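Local atomic coordinates of phosphatidylethanolamine-binding protein, putative (Plasmodium falciparum, PDB entry 2R77), a protein that probably binds phosphatidylethanolamine and may regulate protein kinase activity. Residues Y84-F89 with S112-K117; S148-L153 with M194-Y199. All coordinates share one frame; numbering follows the deposited sequence.

Contact 1: Y84-F89 with S112-K117; sequences YCFVLF and SGIKTK
Phe86 and Ile114 form an antiparallel hydrogen-bonded pair, and their two backbone bonds are unequal. Phe86 N gives its hydrogen to Ile114 O at 2.9 Å, nearly straight at 165° and directed at a lone pair. The return bond, Ile114 N to Phe86 O, is stretched to 3.3 Å. On the face of the sheet that carries both side chains, Phe86 CB sits against Ile114 CB at 3.8 Å, and the side chains cross at about a right angle. Ile114 straddles its partner: CG2 comes to the edge of the phenyl ring, near its plane, while the CG1 arm, anti to the carbonyl carbon (chi1 -61°), runs past Phe86 O and brings CD1 within 4.2 Å of Leu88 CB.

Val87 CG2 touches Ser112 OG at 3.5 Å, although that hydroxyl has its hydrogen bond with Lys159 O. In one of two modelled positions the sulfur of Cys85 lies 3.6 Å from Gly113 N, so this approach is tentative; the backbone contact of Cys85 CA with Ile114 O, at 3.4 Å, does not depend on it. Gly113, with a positive phi, turns the chain between Ser112 and Ile114. Beyond the strand end, Lys115 bends at chi3 and chi4, and a water accepts from its NZ while donating to Tyr84 O, a bridge at the exposed margin.

The short strand segments 84-89 and 112-114 run at 124° to each other, well short of antiparallel, in keeping with the single bridge found here. These are the open ends of the hairpin formed by strands 84-95 and 104-114. Phe76 of strand 73-76 meets the Phe86 ring and also touches Ile114, Ile74 of that strand packs on Leu88, and strand 148-155 borders 84-95 along its other edge.

Contact 2: S148-L153 with M194-Y199; sequences SFIISL and MKIVGY
A classic beta bulge joins strand 148-155 to the outermost strand 196-201, with Val197 and Gly198 both facing Ile151. Ile151 O is gripped twice from one face of its carbonyl plane, by Val197 N at 2.8 Å and by Gly198 N at 3.3 Å. Ile151 N in turn donates almost straight (174°) to Gly198 O, though from above that carbonyl's plane. The extra residue shifts the register by one: Ile150 pairs with Tyr199 before the bulge, Ser152 with Ile196 after it, and Leu153 N bonds to Lys195 O. In this antiparallel sheet of the phosphatidylethanolamine-binding fold, Ile150, Ser152, Ile196 and Tyr199 share one face.

Tyr199 CG is anti to the backbone N (chi1 -180°), and the ring reaches back along strand 148-155 until its hydroxyl donates to Ser148 OG at 2.7 Å. Ile150 CG1 meets the ring edge in plane, 3.6 Å from Tyr199 CD1. Further along, Met194 SD lies 3.3 Å from Ser152 OG, a buried hydroxyl without a hydrogen-bond partner in the model, and the bend at chi3 brings Met194 CE to 3.4 Å from the same oxygen. Away from that face, the Leu153 and Val197 side chains cross at about a right angle, with Leu153 CD1 3.9 Å from Val197 CG1.

Overall arrangement
From the N terminus the chain passes two short helices and strands 46-49, 54-55 and 73-76 before laying down 84-89, the opening part of strand 84-95. It returns through strand 104-114, so contact 1 closes a beta hairpin across 22 intervening residues. Only later does 148-153 begin contact 2, which closes across 40 residues that include helix 185-191. The two closures are therefore in series, neither nested nor crossed. In space their centres are 10 Å apart, because strand 148-155 adds to the edge of 84-95 away from 104-114. Probable hydrogen bonds from Val87 N to Ser152 O (2.8 Å) and from Phe89 N to Ile150 O (2.9 Å) make one continuous sheet, ordered 104-114, 84-95, 148-155, 196-201.

Contact 1: Y84-F89 with S112-K117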
# COMPACT_ATOMS: atom_id res chain seq x y z
N TYR A 84 2.01 15.98 -11.70
CA TYR A 84 1.99 14.61 -11.18
C TYR A 84 0.79 14.34 -10.28
O TYR A 84 0.18 15.26 -9.75
CB TYR A 84 3.30 14.32 -10.40
CG TYR A 84 4.50 14.13 -11.32
CD1 TYR A 84 4.91 12.85 -11.71
CD2 TYR A 84 5.21 15.23 -11.81
CE1 TYR A 84 6.01 12.66 -12.57
CE2 TYR A 84 6.31 15.06 -12.66
CZ TYR A 84 6.70 13.77 -13.05
OH TYR A 84 7.79 13.58 -13.89
N CYS A 85 0.46 13.06 -10.14
CA CYS A 85 -0.50 12.67 -9.11
C CYS A 85 0.07 11.51 -8.30
O CYS A 85 1.00 10.83 -8.74
CB CYS A 85 -1.82 12.27 -9.73
SG CYS A 85 -1.67 10.85 -10.80
N PHE A 86 -0.50 11.33 -7.11
CA PHE A 86 -0.18 10.18 -6.26
C PHE A 86 -0.97 8.96 -6.74
O PHE A 86 -2.13 9.07 -7.20
CB PHE A 86 -0.53 10.43 -4.80
CG PHE A 86 0.31 11.49 -4.13
CD1 PHE A 86 1.66 11.60 -4.43
CD2 PHE A 86 -0.24 12.33 -3.19
CE1 PHE A 86 2.46 12.55 -3.81
CE2 PHE A 86 0.55 13.30 -2.56
CZ PHE A 86 1.90 13.40 -2.88
N VAL A 87 -0.31 7.81 -6.65
CA VAL A 87 -0.97 6.51 -6.73
C VAL A 87 -0.80 5.89 -5.36
O VAL A 87 0.30 5.90 -4.80
CB VAL A 87 -0.33 5.60 -7.77
CG1 VAL A 87 -1.08 4.26 -7.84
CG2 VAL A 87 -0.32 6.30 -9.15
N LEU A 88 -1.90 5.40 -4.81
CA LEU A 88 -1.90 4.70 -3.52
C LEU A 88 -2.17 3.22 -3.77
O LEU A 88 -3.13 2.87 -4.45
CB LEU A 88 -2.98 5.27 -2.56
CG LEU A 88 -3.11 4.66 -1.15
CD1 LEU A 88 -3.84 5.58 -0.18
CD2 LEU A 88 -3.87 3.34 -1.26
N PHE A 89 -1.31 2.38 -3.20
CA PHE A 89 -1.50 0.93 -3.24
C PHE A 89 -1.72 0.47 -1.78
O PHE A 89 -0.98 0.87 -0.88
CB PHE A 89 -0.21 0.21 -3.67
CG PHE A 89 0.24 0.50 -5.09
CD1 PHE A 89 -0.01 -0.44 -6.11
CD2 PHE A 89 0.96 1.66 -5.41
CE1 PHE A 89 0.43 -0.22 -7.41
CE2 PHE A 89 1.40 1.88 -6.73
CZ PHE A 89 1.12 0.94 -7.74
N SER A 112 -5.54 5.97 -8.19
CA SER A 112 -4.68 6.92 -8.87
C SER A 112 -5.37 8.28 -9.05
O SER A 112 -6.50 8.50 -8.55
CB SER A 112 -4.24 6.33 -10.21
OG SER A 112 -3.28 7.13 -10.88
N GLY A 113 -4.68 9.21 -9.70
CA GLY A 113 -5.25 10.50 -10.02
C GLY A 113 -5.38 11.43 -8.82
O GLY A 113 -6.12 12.43 -8.88
N ILE A 114 -4.67 11.11 -7.74
CA ILE A 114 -4.71 11.88 -6.50
C ILE A 114 -3.92 13.19 -6.55
O ILE A 114 -2.68 13.19 -6.58
CB ILE A 114 -4.27 11.02 -5.27
CG1 ILE A 114 -5.20 9.82 -5.10
CG2 ILE A 114 -4.25 11.86 -4.00
CD1 ILE A 114 -4.62 8.71 -4.24
N LYS A 115 -4.64 14.31 -6.53
CA LYS A 115 -3.99 15.62 -6.55
C LYS A 115 -4.11 16.39 -5.24
O LYS A 115 -3.33 17.32 -4.97
CB LYS A 115 -4.48 16.44 -7.76
CG LYS A 115 -3.76 16.01 -9.05
CD LYS A 115 -4.49 16.46 -10.32
CE LYS A 115 -4.10 17.88 -10.73
NZ LYS A 115 -2.74 17.94 -11.34
N THR A 116 -5.06 16.00 -4.39
CA THR A 116 -5.28 16.74 -3.17
C THR A 116 -5.02 15.85 -1.94
O THR A 116 -4.83 14.64 -2.08
CB THR A 116 -6.68 17.42 -3.16
OG1 THR A 116 -7.70 16.42 -3.30
CG2 THR A 116 -6.80 18.39 -4.36
N LYS A 117 -4.99 16.47 -0.76
CA LYS A 117 -4.37 15.84 0.40
C LYS A 117 -5.22 14.90 1.26
O LYS A 117 -4.69 14.27 2.18
CB LYS A 117 -3.70 16.89 1.28
CG LYS A 117 -2.51 17.58 0.58
CD LYS A 117 -1.74 18.49 1.52
CE LYS A 117 -2.49 19.79 1.79
NZ LYS A 117 -1.93 20.38 3.04
O HOH W 1 -0.70 17.70 -9.66

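Contact 2: S148-L153 with M194-Y199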
# COMPACT_ATOMS: atom_id res chain seq x y z
N SER A 148 0.53 -2.99 3.90
CA SER A 148 1.35 -1.87 3.44
C SER A 148 0.60 -0.85 2.60
O SER A 148 -0.21 -1.23 1.76
CB SER A 148 2.52 -2.44 2.64
OG SER A 148 3.45 -3.07 3.52
N PHE A 149 0.87 0.45 2.84
CA PHE A 149 0.31 1.51 2.02
C PHE A 149 1.49 2.21 1.36
O PHE A 149 2.36 2.76 2.05
CB PHE A 149 -0.49 2.50 2.88
CG PHE A 149 -1.76 1.91 3.46
CD1 PHE A 149 -2.98 2.05 2.79
CD2 PHE A 149 -1.73 1.18 4.65
CE1 PHE A 149 -4.15 1.53 3.32
CE2 PHE A 149 -2.91 0.62 5.17
CZ PHE A 149 -4.12 0.79 4.50
N ILE A 150 1.56 2.10 0.04
CA ILE A 150 2.69 2.61 -0.72
C ILE A 150 2.17 3.72 -1.62
O ILE A 150 1.20 3.52 -2.36
CB ILE A 150 3.34 1.51 -1.56
CG1 ILE A 150 3.80 0.34 -0.65
CG2 ILE A 150 4.53 2.05 -2.37
CD1 ILE A 150 4.20 -0.91 -1.41
N ILE A 151 2.83 4.87 -1.58
CA ILE A 151 2.46 5.99 -2.44
C ILE A 151 3.56 6.17 -3.49
O ILE A 151 4.74 6.23 -3.15
CB ILE A 151 2.33 7.31 -1.60
CG1 ILE A 151 1.48 7.08 -0.33
CG2 ILE A 151 1.77 8.42 -2.45
CD1 ILE A 151 0.15 6.36 -0.57
N SER A 152 3.16 6.26 -4.76
CA SER A 152 4.12 6.54 -5.84
C SER A 152 3.62 7.73 -6.66
O SER A 152 2.49 8.16 -6.49
CB SER A 152 4.35 5.30 -6.70
OG SER A 152 3.21 4.97 -7.48
N LEU A 153 4.48 8.25 -7.54
CA LEU A 153 4.13 9.42 -8.37
C LEU A 153 4.00 9.08 -9.83
O LEU A 153 4.91 8.47 -10.40
CB LEU A 153 5.24 10.46 -8.28
CG LEU A 153 5.23 11.49 -7.18
CD1 LEU A 153 6.45 12.38 -7.37
CD2 LEU A 153 3.93 12.28 -7.26
N MET A 194 7.61 5.43 -11.94
CA MET A 194 7.01 6.10 -10.80
C MET A 194 7.96 6.06 -9.60
O MET A 194 8.34 4.98 -9.13
CB MET A 194 5.70 5.40 -10.39
CG MET A 194 4.69 5.21 -11.47
SD MET A 194 3.07 4.77 -10.76
CE MET A 194 3.36 3.07 -10.25
N LYS A 195 8.33 7.23 -9.11
CA LYS A 195 9.08 7.31 -7.88
C LYS A 195 8.18 6.86 -6.73
O LYS A 195 7.02 7.29 -6.65
CB LYS A 195 9.53 8.76 -7.65
CG LYS A 195 10.37 8.98 -6.42
CD LYS A 195 10.72 10.45 -6.18
CE LYS A 195 11.61 10.59 -4.94
NZ LYS A 195 11.95 12.00 -4.57
N ILE A 196 8.70 6.00 -5.86
CA ILE A 196 8.02 5.70 -4.60
C ILE A 196 8.31 6.83 -3.61
O ILE A 196 9.49 7.15 -3.33
CB ILE A 196 8.38 4.29 -4.05
CG1 ILE A 196 7.86 3.23 -5.04
CG2 ILE A 196 7.83 4.15 -2.63
CD1 ILE A 196 8.28 1.81 -4.77
N VAL A 197 7.25 7.48 -3.13
CA VAL A 197 7.43 8.71 -2.30
C VAL A 197 6.89 8.66 -0.87
O VAL A 197 7.25 9.49 -0.04
CB VAL A 197 6.91 10.01 -3.04
CG1 VAL A 197 7.68 10.24 -4.35
CG2 VAL A 197 5.42 9.92 -3.32
N GLY A 198 6.05 7.68 -0.54
CA GLY A 198 5.53 7.59 0.83
C GLY A 198 5.19 6.16 1.20
O GLY A 198 4.95 5.31 0.33
N TYR A 199 5.19 5.89 2.50
CA TYR A 199 4.92 4.53 2.95
C TYR A 199 4.47 4.49 4.40
O TYR A 199 5.01 5.17 5.27
CB TYR A 199 6.18 3.70 2.81
CG TYR A 199 6.03 2.26 3.24
CD1 TYR A 199 5.41 1.33 2.40
CD2 TYR A 199 6.47 1.84 4.50
CE1 TYR A 199 5.27 -0.02 2.76
CE2 TYR A 199 6.33 0.49 4.89
CZ TYR A 199 5.73 -0.42 4.01
OH TYR A 199 5.59 -1.74 4.40
O HOH W 2 7.88 9.80 -10.51